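PDB 3HIU: uncharacterized protein from Xanthomonas campestris pv. campestris, which is of unknown function but probably belongs to the ferritin-like helical bundles and holds a sodium ion between its helices. Local coordinates for residues A16-A21 against E47-Q52; Y35-R40 against A141-E146; A113-A118 against I129-L134; A29-H34 against T90-K95. All blocks are in the same frame, centred on the assembly; numbering follows the deposited sequence.

Contact 1 of 4, residues A16-A21 against E47-Q52; sequences AMEKEA and EETQQQ. With NA (sodium ion), chain J.
E18 meets T49 and Q52 where helices 2-28 and 36-62 run antiparallel. The axes of segments 16-21 and 47-52 are 9.1 Å apart and 163° between directions. The tight part of the contact is around E18 and T49. Methyl CG2 of T49 lies 3.0 Å from the backbone O of E18, one helix turn pressed against the other. The T49 methyl stands anti to its own backbone N, which leaves OG1 on the side of the metal. T49 OG1 and Q52 OE1 both bind the sodium ion, OG1 at 2.6 Å and OE1 at 2.8 Å. The chain of E18 bends at chi2 (-62°), and its carboxylate comes across the extended Q52 at about a right angle. The carboxylate and amide planes are turned 78° apart. E18 OE1 is 3.0 Å from the sodium. The modelled distance between the carboxylate and Q52 OE1 is implausibly short, and nothing firm follows from it. A21 adds its CB at the margin, 4.5 Å from T49 OG1.

The other side is looser. K19 and Q50 start away from the facing helix and are partly exposed. The K19 amine makes a weak hydrogen bond to S53.

Q52 NE2 is turned from the ion and gives a hydrogen bond to Q136 of helix 124-159. This bond probably helps hold the amide with its oxygen towards the metal; a weaker one goes to E137. E107 also brings a carboxylate close to that of E18. The oxygen-rich, buried setting suits a cation, which probably offsets the negative charge gathered here.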
# COMPACT_ATOMS: atom_id res chain seq x y z
N ALA B 16 -11.00 -3.17 -11.97
CA ALA B 16 -11.03 -1.72 -11.92
C ALA B 16 -9.76 -1.22 -11.26
O ALA B 16 -9.24 -0.15 -11.59
CB ALA B 16 -12.24 -1.26 -11.16
N MSE B 17 -9.26 -1.99 -10.31
CA MSE B 17 -8.01 -1.68 -9.65
C MSE B 17 -6.85 -1.72 -10.67
O MSE B 17 -5.95 -0.88 -10.64
CB MSE B 17 -7.80 -2.68 -8.52
CG MSE B 17 -6.66 -2.37 -7.60
SE MSE B 17 -6.35 -3.93 -6.48
CE MSE B 17 -8.17 -4.20 -5.84
N GLU B 18 -6.89 -2.69 -11.57
CA GLU B 18 -5.87 -2.85 -12.59
C GLU B 18 -5.93 -1.74 -13.62
O GLU B 18 -4.92 -1.42 -14.26
CB GLU B 18 -6.02 -4.20 -13.31
CG GLU B 18 -5.78 -5.40 -12.42
CD GLU B 18 -4.38 -5.43 -11.87
OE1 GLU B 18 -3.52 -4.66 -12.36
OE2 GLU B 18 -4.13 -6.23 -10.95
N LYS B 19 -7.07 -1.16 -13.82
CA LYS B 19 -7.21 -0.04 -14.76
C LYS B 19 -6.66 1.24 -14.13
O LYS B 19 -6.06 2.07 -14.81
CB LYS B 19 -8.67 0.13 -15.17
CG LYS B 19 -9.32 -1.11 -15.79
CD LYS B 19 -8.84 -1.33 -17.23
CE LYS B 19 -8.89 -2.79 -17.63
NZ LYS B 19 -8.19 -3.03 -18.93
N GLU B 20 -6.86 1.38 -12.82
CA GLU B 20 -6.30 2.50 -12.06
C GLU B 20 -4.79 2.35 -11.93
O GLU B 20 -4.04 3.33 -11.99
CB GLU B 20 -6.94 2.57 -10.67
CG GLU B 20 -6.21 3.49 -9.69
CD GLU B 20 -6.66 3.31 -8.25
OE1 GLU B 20 -7.22 2.23 -7.92
OE2 GLU B 20 -6.45 4.24 -7.45
N ALA B 21 -4.34 1.11 -11.75
CA ALA B 21 -2.91 0.84 -11.70
C ALA B 21 -2.30 1.20 -13.05
O ALA B 21 -1.29 1.91 -13.11
CB ALA B 21 -2.65 -0.64 -11.36
N GLU B 47 2.41 -2.86 -19.38
CA GLU B 47 2.00 -3.90 -20.32
C GLU B 47 1.54 -5.17 -19.60
O GLU B 47 0.54 -5.77 -19.98
CB GLU B 47 3.13 -4.20 -21.30
CG GLU B 47 3.48 -3.04 -22.22
CD GLU B 47 2.54 -2.94 -23.41
OE1 GLU B 47 2.46 -1.86 -24.03
OE2 GLU B 47 1.87 -3.96 -23.71
N GLU B 48 2.27 -5.57 -18.57
CA GLU B 48 1.87 -6.66 -17.70
C GLU B 48 0.47 -6.44 -17.11
O GLU B 48 -0.35 -7.36 -17.10
CB GLU B 48 2.90 -6.87 -16.58
CG GLU B 48 4.09 -7.76 -16.96
CD GLU B 48 5.43 -7.31 -16.38
OE1 GLU B 48 6.48 -7.64 -16.98
OE2 GLU B 48 5.45 -6.62 -15.33
N THR B 49 0.19 -5.22 -16.62
CA THR B 49 -1.12 -4.88 -16.06
C THR B 49 -2.23 -5.06 -17.07
O THR B 49 -3.24 -5.72 -16.80
CB THR B 49 -1.19 -3.42 -15.56
OG1 THR B 49 -0.55 -3.32 -14.28
CG2 THR B 49 -2.64 -2.97 -15.41
N GLN B 50 -2.07 -4.46 -18.24
CA GLN B 50 -3.04 -4.63 -19.31
C GLN B 50 -3.41 -6.10 -19.48
O GLN B 50 -4.57 -6.44 -19.69
CB GLN B 50 -2.49 -4.04 -20.60
CG GLN B 50 -2.21 -2.55 -20.49
CD GLN B 50 -1.28 -2.04 -21.56
OE1 GLN B 50 -0.83 -2.80 -22.42
NE2 GLN B 50 -0.98 -0.75 -21.52
N GLN B 51 -2.41 -6.98 -19.36
CA GLN B 51 -2.63 -8.41 -19.47
C GLN B 51 -3.27 -9.04 -18.22
O GLN B 51 -3.89 -10.09 -18.30
CB GLN B 51 -1.32 -9.12 -19.81
CG GLN B 51 -0.80 -8.74 -21.18
CD GLN B 51 0.07 -9.81 -21.77
OE1 GLN B 51 0.76 -10.54 -21.05
NE2 GLN B 51 0.06 -9.92 -23.10
N GLN B 52 -3.10 -8.39 -17.07
CA GLN B 52 -3.75 -8.84 -15.84
C GLN B 52 -5.26 -8.75 -15.94
O GLN B 52 -5.94 -9.77 -15.96
CB GLN B 52 -3.25 -8.03 -14.64
CG GLN B 52 -2.01 -8.62 -14.05
CD GLN B 52 -1.32 -7.68 -13.09
OE1 GLN B 52 -1.90 -6.70 -12.64
NE2 GLN B 52 -0.07 -7.98 -12.79
NA NA J . -0.54 -4.33 -11.93

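Contact 2 of 4, residues Y35-R40 against A141-E146; sequences YPELKR and AEWLIE. With EDO (1,2-ethanediol), chain K; EDO (1,2-ethanediol), chain N.
W143 reaches from helix 124-159 over the first turn of helix 36-62, where E37 and L38 receive it. Its CB points at that turn, and chi1 of -165° sets CG anti to the backbone N, sending the indole across the gap between the helices. CB and CG are the stem, and the six-membered ring does the touching. CZ2 lies 3.9 Å from E37 CG, with CB of the same glutamate at the ring edge and in its plane. CH2, at the far tip, comes to 3.3 Å from L38 CA. CZ3 meets the branch CD2 of L38 at 3.8 Å. The E37 carboxylate is perpendicular to the indole plane and turns away from it. There its OE2 forms a salt bridge with R40 NH2 at 2.6 Å, one helix turn further on.

Behind the tryptophan, L38 CD2 also packs on L144 CD2 at 4.1 Å. L38 starts away from helix 124-159 but brings this branch back. A 1,2-ethanediol, probably from the crystallisation liquor, lies by the ring tip and near the helix start, where Y35 is the N-cap residue. The exact position of its O2 is doubtful.

The segments 36-40 and 141-146 are antiparallel, 161° between directions, with axes 11.3 Å apart. That wide spacing is bridged by the large indole. On its own helix W143 stacks with the ring of H147. L144 leans on S100 of helix 94-120, and L38 touches both I151 of helix 124-159 and I32 of the loop before helix 36-62.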
# COMPACT_ATOMS: atom_id res chain seq x y z
N TYR B 35 16.04 8.15 -13.88
CA TYR B 35 16.19 6.75 -13.47
C TYR B 35 15.74 5.80 -14.56
O TYR B 35 14.65 5.23 -14.49
CB TYR B 35 15.38 6.47 -12.21
CG TYR B 35 15.51 7.55 -11.19
CD1 TYR B 35 16.51 7.51 -10.23
CD2 TYR B 35 14.66 8.64 -11.20
CE1 TYR B 35 16.64 8.51 -9.30
CE2 TYR B 35 14.79 9.66 -10.28
CZ TYR B 35 15.78 9.59 -9.33
OH TYR B 35 15.91 10.60 -8.41
N PRO B 36 16.59 5.62 -15.57
CA PRO B 36 16.26 4.77 -16.72
C PRO B 36 15.78 3.38 -16.28
O PRO B 36 14.92 2.80 -16.93
CB PRO B 36 17.60 4.66 -17.47
CG PRO B 36 18.35 5.87 -17.07
CD PRO B 36 17.96 6.15 -15.65
N GLU B 37 16.33 2.86 -15.19
CA GLU B 37 15.94 1.55 -14.72
C GLU B 37 14.50 1.64 -14.24
O GLU B 37 13.63 0.92 -14.71
CB GLU B 37 16.85 1.09 -13.58
CG GLU B 37 17.41 -0.30 -13.75
CD GLU B 37 18.49 -0.37 -14.81
OE1 GLU B 37 19.68 -0.45 -14.45
OE2 GLU B 37 18.14 -0.32 -16.02
N LEU B 38 14.27 2.55 -13.30
CA LEU B 38 12.93 2.79 -12.76
C LEU B 38 11.95 2.82 -13.91
O LEU B 38 11.10 1.94 -14.05
CB LEU B 38 12.90 4.12 -12.03
CG LEU B 38 12.17 4.26 -10.71
CD1 LEU B 38 11.88 5.73 -10.50
CD2 LEU B 38 10.88 3.43 -10.66
N LYS B 39 12.09 3.86 -14.73
CA LYS B 39 11.20 4.11 -15.86
C LYS B 39 11.03 2.87 -16.73
O LYS B 39 9.91 2.49 -17.09
CB LYS B 39 11.75 5.28 -16.69
CG LYS B 39 11.00 5.58 -17.98
CD LYS B 39 11.68 6.69 -18.74
CE LYS B 39 10.70 7.45 -19.62
NZ LYS B 39 11.32 8.68 -20.19
N ARG B 40 12.16 2.25 -17.08
CA ARG B 40 12.17 1.02 -17.86
C ARG B 40 11.25 -0.01 -17.19
O ARG B 40 10.50 -0.73 -17.87
CB ARG B 40 13.60 0.47 -17.95
CG ARG B 40 13.82 -0.56 -19.05
CD ARG B 40 14.73 -1.72 -18.59
NE ARG B 40 16.12 -1.33 -18.35
CZ ARG B 40 17.14 -2.17 -18.38
NH1 ARG B 40 16.93 -3.46 -18.66
NH2 ARG B 40 18.38 -1.74 -18.15
N ALA B 141 6.66 -5.11 -6.57
CA ALA B 141 6.80 -4.44 -5.29
C ALA B 141 8.23 -4.59 -4.80
O ALA B 141 8.83 -3.63 -4.28
CB ALA B 141 5.82 -5.04 -4.28
N GLU B 142 8.77 -5.79 -4.97
CA GLU B 142 10.16 -6.07 -4.63
C GLU B 142 11.12 -5.20 -5.43
O GLU B 142 12.14 -4.75 -4.92
CB GLU B 142 10.49 -7.53 -4.87
CG GLU B 142 10.27 -8.42 -3.67
CD GLU B 142 10.99 -9.74 -3.80
OE1 GLU B 142 10.53 -10.73 -3.19
OE2 GLU B 142 12.02 -9.79 -4.51
N TRP B 143 10.80 -4.97 -6.70
CA TRP B 143 11.68 -4.17 -7.53
C TRP B 143 11.84 -2.75 -6.98
O TRP B 143 12.93 -2.21 -6.96
CB TRP B 143 11.18 -4.13 -8.98
CG TRP B 143 12.23 -3.63 -9.94
CD1 TRP B 143 13.03 -4.39 -10.75
CD2 TRP B 143 12.61 -2.26 -10.17
NE1 TRP B 143 13.87 -3.58 -11.47
CE2 TRP B 143 13.63 -2.27 -11.14
CE3 TRP B 143 12.17 -1.03 -9.67
CZ2 TRP B 143 14.23 -1.10 -11.61
CZ3 TRP B 143 12.77 0.13 -10.14
CH2 TRP B 143 13.79 0.09 -11.10
N LEU B 144 10.73 -2.16 -6.54
CA LEU B 144 10.74 -0.77 -6.11
C LEU B 144 11.44 -0.54 -4.77
O LEU B 144 12.19 0.43 -4.62
CB LEU B 144 9.31 -0.24 -6.03
CG LEU B 144 8.41 -0.25 -7.26
CD1 LEU B 144 6.99 -0.07 -6.78
CD2 LEU B 144 8.80 0.86 -8.20
N ILE B 145 11.20 -1.43 -3.81
CA ILE B 145 11.67 -1.22 -2.43
C ILE B 145 13.15 -1.56 -2.28
O ILE B 145 13.79 -1.21 -1.27
CB ILE B 145 10.85 -2.02 -1.40
CG1 ILE B 145 10.83 -1.31 -0.03
CG2 ILE B 145 11.41 -3.44 -1.27
CD1 ILE B 145 9.96 -0.06 0.02
N GLU B 146 13.68 -2.26 -3.27
CA GLU B 146 15.11 -2.51 -3.30
C GLU B 146 15.82 -1.33 -3.97
O GLU B 146 16.73 -0.74 -3.39
CB GLU B 146 15.40 -3.84 -3.99
CG GLU B 146 14.81 -5.02 -3.22
CD GLU B 146 15.14 -6.37 -3.83
OE1 GLU B 146 14.37 -7.33 -3.60
OE2 GLU B 146 16.16 -6.47 -4.53
C1 EDO K . 16.61 3.60 -10.57
O1 EDO K . 15.74 2.50 -10.80
C2 EDO K . 17.63 3.66 -11.70
O2 EDO K . 16.94 3.91 -12.92
C1 EDO N . 11.76 5.52 -21.94
O1 EDO N . 11.89 4.14 -22.29
C2 EDO N . 12.84 6.35 -22.61
O2 EDO N . 13.23 7.35 -21.67

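Contact 3 of 4, residues A113-A118 against I129-L134; sequences ALVVAA and ICEDIL
V115 and E131 are brought together by their first torsions. In V115, chi1 of -178° puts CG1 anti to the backbone N and CG2 anti to the carbonyl carbon, so both methyls reach the facing helix. In E131, chi1 of -72° sets CG beside its backbone N, and the chain then runs out extended. It crosses the valine at about a right angle. E131 CG lies against both methyls, 3.5 Å from V115 CG2, and the carboxylate ends over the other branch, with OE2 3.1 Å from V115 CG1. The aliphatic part of the glutamate thus covers the valine. Its charged end goes on to R119 near the end of helix 94-120, where OE2 makes a salt bridge.

The inner half of the contact is apolar. C130 points at the opposite helix, and its CB meets V115 CG2 at 3.8 Å. C130 SG packs on L114, 3.9 Å from its CB. L114 has further neighbours in W10 and L11 of helix 2-28, so this half faces the bundle interior. No hydrogen bond joins the two segments. E131 lies at the border with partial exposure, while C130, L114 and V115 are buried.

The axes of segments 113-118 and 129-134 are 8.9 Å apart and nearly antiparallel, at 172°. CA of V115 comes within 5.9 Å of CA of C130. V116 and A113 pack on V153 and V152 of the second subunit. This is a helical hairpin, helices 94-120 and 124-159 joined by a short turn, consistent with the up-and-down bundle of ferritin-like proteins.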
# COMPACT_ATOMS: atom_id res chain seq x y z
N ALA B 113 -6.64 -12.58 -1.36
CA ALA B 113 -8.03 -12.83 -0.96
C ALA B 113 -8.91 -13.28 -2.12
O ALA B 113 -9.98 -13.85 -1.91
CB ALA B 113 -8.62 -11.61 -0.26
N LEU B 114 -8.46 -13.05 -3.36
CA LEU B 114 -9.12 -13.62 -4.53
C LEU B 114 -8.85 -15.12 -4.68
O LEU B 114 -9.75 -15.90 -5.00
CB LEU B 114 -8.73 -12.89 -5.81
CG LEU B 114 -9.87 -12.06 -6.37
CD1 LEU B 114 -9.33 -11.01 -7.32
CD2 LEU B 114 -10.88 -12.96 -7.05
N VAL B 115 -7.61 -15.52 -4.45
CA VAL B 115 -7.27 -16.93 -4.46
C VAL B 115 -8.12 -17.71 -3.46
O VAL B 115 -8.38 -18.90 -3.65
CB VAL B 115 -5.78 -17.13 -4.14
CG1 VAL B 115 -5.41 -18.60 -4.21
CG2 VAL B 115 -4.93 -16.32 -5.11
N VAL B 116 -8.56 -17.04 -2.40
CA VAL B 116 -9.40 -17.66 -1.38
C VAL B 116 -10.88 -17.70 -1.78
O VAL B 116 -11.57 -18.70 -1.53
CB VAL B 116 -9.24 -16.96 -0.01
CG1 VAL B 116 -10.04 -17.67 1.07
CG2 VAL B 116 -7.78 -16.91 0.39
N ALA B 117 -11.37 -16.63 -2.40
CA ALA B 117 -12.75 -16.60 -2.90
C ALA B 117 -12.92 -17.50 -4.12
O ALA B 117 -14.03 -17.93 -4.44
CB ALA B 117 -13.18 -15.17 -3.23
N ALA B 118 -11.81 -17.77 -4.81
CA ALA B 118 -11.82 -18.71 -5.92
C ALA B 118 -11.76 -20.16 -5.42
O ALA B 118 -12.52 -21.02 -5.87
CB ALA B 118 -10.66 -18.43 -6.87
N ILE B 129 -5.04 -18.08 -12.19
CA ILE B 129 -4.92 -16.74 -12.75
C ILE B 129 -4.44 -15.83 -11.63
O ILE B 129 -3.40 -15.18 -11.73
CB ILE B 129 -6.27 -16.18 -13.27
CG1 ILE B 129 -6.95 -17.16 -14.22
CG2 ILE B 129 -6.06 -14.85 -13.98
CD1 ILE B 129 -6.36 -17.15 -15.62
N CYS B 130 -5.19 -15.84 -10.53
CA CYS B 130 -4.99 -14.89 -9.46
C CYS B 130 -3.66 -15.05 -8.72
O CYS B 130 -3.09 -14.07 -8.24
CB CYS B 130 -6.15 -14.95 -8.49
SG CYS B 130 -7.68 -14.47 -9.27
N GLU B 131 -3.17 -16.28 -8.62
CA GLU B 131 -1.90 -16.51 -7.95
C GLU B 131 -0.77 -16.03 -8.85
O GLU B 131 0.31 -15.65 -8.37
CB GLU B 131 -1.71 -18.00 -7.62
CG GLU B 131 -2.59 -18.52 -6.49
CD GLU B 131 -2.75 -20.04 -6.52
OE1 GLU B 131 -1.86 -20.74 -7.05
OE2 GLU B 131 -3.78 -20.55 -6.02
N ASP B 132 -1.02 -16.03 -10.15
CA ASP B 132 0.00 -15.65 -11.12
C ASP B 132 0.10 -14.13 -11.19
O ASP B 132 1.20 -13.58 -11.21
CB ASP B 132 -0.27 -16.27 -12.49
CG ASP B 132 0.08 -17.75 -12.54
OD1 ASP B 132 1.08 -18.14 -11.88
OD2 ASP B 132 -0.63 -18.52 -13.21
N ILE B 133 -1.05 -13.46 -11.22
CA ILE B 133 -1.06 -12.00 -11.10
C ILE B 133 -0.41 -11.59 -9.78
O ILE B 133 0.36 -10.63 -9.72
CB ILE B 133 -2.50 -11.43 -11.19
CG1 ILE B 133 -3.07 -11.61 -12.60
CG2 ILE B 133 -2.53 -9.95 -10.78
CD1 ILE B 133 -4.56 -11.33 -12.71
N LEU B 134 -0.71 -12.33 -8.72
CA LEU B 134 -0.16 -12.05 -7.39
C LEU B 134 1.38 -12.04 -7.38
O LEU B 134 1.98 -11.14 -6.82
CB LEU B 134 -0.69 -13.07 -6.37
CG LEU B 134 0.09 -13.19 -5.05
CD1 LEU B 134 0.14 -11.85 -4.31
CD2 LEU B 134 -0.52 -14.28 -4.19

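Contact 4 of 4, residues A29-H34 against T90-K95; sequences ASRIEH and TDEVTK. With EDO (1,2-ethanediol), chain P.
R31 and I32, in the loop that joins helices 2-28 and 36-62, meet E92 and V93, just before helix 94-120. The contact lies at one end of the bundle. R31 runs extended from CG to NE and brings its guanidinium alongside E92. A salt bridge links R31 NH1 and E92 OE1 at 3.2 Å, though NH1 sits implausibly near the E92 carbons, and the bond is therefore doubtful. E92 OE2 lies at the guanidinium edge, in its plane, while the two planar groups are turned 49° apart. T90 OG1 gives a weak hydrogen bond to E92 OE1, 3.0 Å away.

A water sits between two acidic residues. It donates to E33 OE1 at 2.8 Å and to E92 OE2 at 3.3 Å. Beside these polar groups, I32 CG1 packs loosely on V93 CG2 at 4.3 Å. A 1,2-ethanediol, probably from the crystallisation liquor, lies between the two segments. Its O2 accepts a nearly straight bond from E33 N at 2.6 Å, and its C2 rests on V93 CB.

I32 also touches L38 and K39, and D91 forms a salt bridge with K9 of the second subunit. The carboxylate of E92 is thus approached by an arginine, with the bond in doubt, by a weakly bonded hydroxyl and by a water. With R31 exposed, any ion pair is probably softened by solvent, and the water probably eases the approach of the two acids.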
# COMPACT_ATOMS: atom_id res chain seq x y z
N ALA B 29 5.50 6.84 -15.27
CA ALA B 29 6.52 6.65 -16.29
C ALA B 29 6.84 7.96 -17.01
O ALA B 29 7.99 8.21 -17.36
CB ALA B 29 6.07 5.60 -17.29
N SER B 30 5.82 8.79 -17.21
CA SER B 30 5.97 10.06 -17.92
C SER B 30 6.84 11.11 -17.20
O SER B 30 7.39 12.01 -17.85
CB SER B 30 4.60 10.67 -18.25
OG SER B 30 4.05 10.06 -19.40
N ARG B 31 6.96 11.00 -15.88
CA ARG B 31 7.64 12.02 -15.09
C ARG B 31 9.11 11.73 -14.84
O ARG B 31 9.82 12.56 -14.28
CB ARG B 31 6.95 12.19 -13.74
CG ARG B 31 5.52 12.69 -13.81
CD ARG B 31 4.87 12.56 -12.45
NE ARG B 31 3.80 13.53 -12.24
CZ ARG B 31 4.01 14.80 -11.89
NH1 ARG B 31 5.24 15.25 -11.71
NH2 ARG B 31 2.98 15.62 -11.72
N ILE B 32 9.57 10.54 -15.23
CA ILE B 32 10.93 10.11 -14.91
C ILE B 32 11.99 10.60 -15.90
O ILE B 32 11.94 10.28 -17.09
CB ILE B 32 11.04 8.59 -14.81
CG1 ILE B 32 10.20 8.06 -13.64
CG2 ILE B 32 12.50 8.18 -14.66
CD1 ILE B 32 10.08 6.53 -13.58
N GLU B 33 12.94 11.37 -15.38
CA GLU B 33 14.00 11.93 -16.20
C GLU B 33 15.33 11.32 -15.82
O GLU B 33 16.25 11.30 -16.63
CB GLU B 33 14.11 13.43 -15.99
CG GLU B 33 12.78 14.14 -15.87
CD GLU B 33 12.94 15.60 -15.45
OE1 GLU B 33 13.41 15.86 -14.32
OE2 GLU B 33 12.59 16.49 -16.26
N HIS B 34 15.43 10.83 -14.59
CA HIS B 34 16.74 10.52 -14.03
C HIS B 34 16.98 9.05 -13.59
O HIS B 34 18.02 8.74 -13.00
CB HIS B 34 17.06 11.49 -12.87
CG HIS B 34 17.07 12.94 -13.26
ND1 HIS B 34 16.47 13.92 -12.49
CD2 HIS B 34 17.60 13.59 -14.33
CE1 HIS B 34 16.64 15.10 -13.07
NE2 HIS B 34 17.31 14.92 -14.19
N THR B 90 11.17 19.23 -7.17
CA THR B 90 9.93 18.46 -7.07
C THR B 90 10.16 17.10 -6.41
O THR B 90 11.17 16.43 -6.63
CB THR B 90 9.22 18.29 -8.43
OG1 THR B 90 10.09 17.67 -9.38
CG2 THR B 90 8.78 19.64 -8.97
N ASP B 91 9.19 16.70 -5.59
CA ASP B 91 9.28 15.51 -4.76
C ASP B 91 8.64 14.32 -5.46
O ASP B 91 8.76 13.18 -5.01
CB ASP B 91 8.50 15.77 -3.47
CG ASP B 91 9.24 15.34 -2.23
OD1 ASP B 91 10.42 14.93 -2.34
OD2 ASP B 91 8.64 15.42 -1.14
N GLU B 92 7.95 14.59 -6.57
CA GLU B 92 6.95 13.66 -7.10
C GLU B 92 7.48 12.25 -7.41
O GLU B 92 6.71 11.29 -7.42
CB GLU B 92 6.21 14.24 -8.31
CG GLU B 92 6.84 13.91 -9.66
CD GLU B 92 7.67 15.05 -10.22
OE1 GLU B 92 7.53 16.18 -9.72
OE2 GLU B 92 8.47 14.80 -11.15
N VAL B 93 8.79 12.13 -7.63
CA VAL B 93 9.39 10.83 -7.99
C VAL B 93 9.71 9.94 -6.78
O VAL B 93 9.50 8.73 -6.84
CB VAL B 93 10.65 11.00 -8.86
CG1 VAL B 93 11.88 11.27 -7.99
CG2 VAL B 93 10.87 9.77 -9.73
N THR B 94 10.24 10.52 -5.70
CA THR B 94 10.49 9.78 -4.47
C THR B 94 9.17 9.26 -3.92
O THR B 94 9.06 8.12 -3.46
CB THR B 94 11.20 10.65 -3.39
OG1 THR B 94 11.18 9.96 -2.14
CG2 THR B 94 10.49 11.96 -3.20
N LYS B 95 8.16 10.11 -3.98
CA LYS B 95 6.88 9.78 -3.40
C LYS B 95 6.04 8.95 -4.35
O LYS B 95 5.05 8.36 -3.94
CB LYS B 95 6.15 11.06 -2.99
CG LYS B 95 6.89 11.87 -1.93
CD LYS B 95 7.45 10.97 -0.84
CE LYS B 95 7.90 11.76 0.38
NZ LYS B 95 8.41 10.87 1.47
C1 EDO P . 13.42 13.26 -10.85
O1 EDO P . 13.75 12.97 -9.49
C2 EDO P . 12.55 12.17 -11.45
O2 EDO P . 12.96 11.97 -12.81
O HOH W 1 11.47 15.25 -12.39

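Overall arrangement
Contacts 1 and 3 are buried, whereas contacts 2 and 4 are only partly so. Contact 1 is polar and built around a metal ion. Contact 3 is mostly apolar, with a charged group at its margin. The two touch where I133 packs on Q52 and E18. Contact 2 relies on aromatic and leucine packing, and contact 4 on a probable ion pair near the surface, with a water. These two adjoin through I32 on L38 and K39, about 12 Å between centres. Contacts 1 and 2 share helix 36-62, and contacts 2 and 3 share helix 124-159. Contacts 3 and 4 use opposite ends of helix 94-120, about 31 Å between centres, and both have residues touching the second subunit.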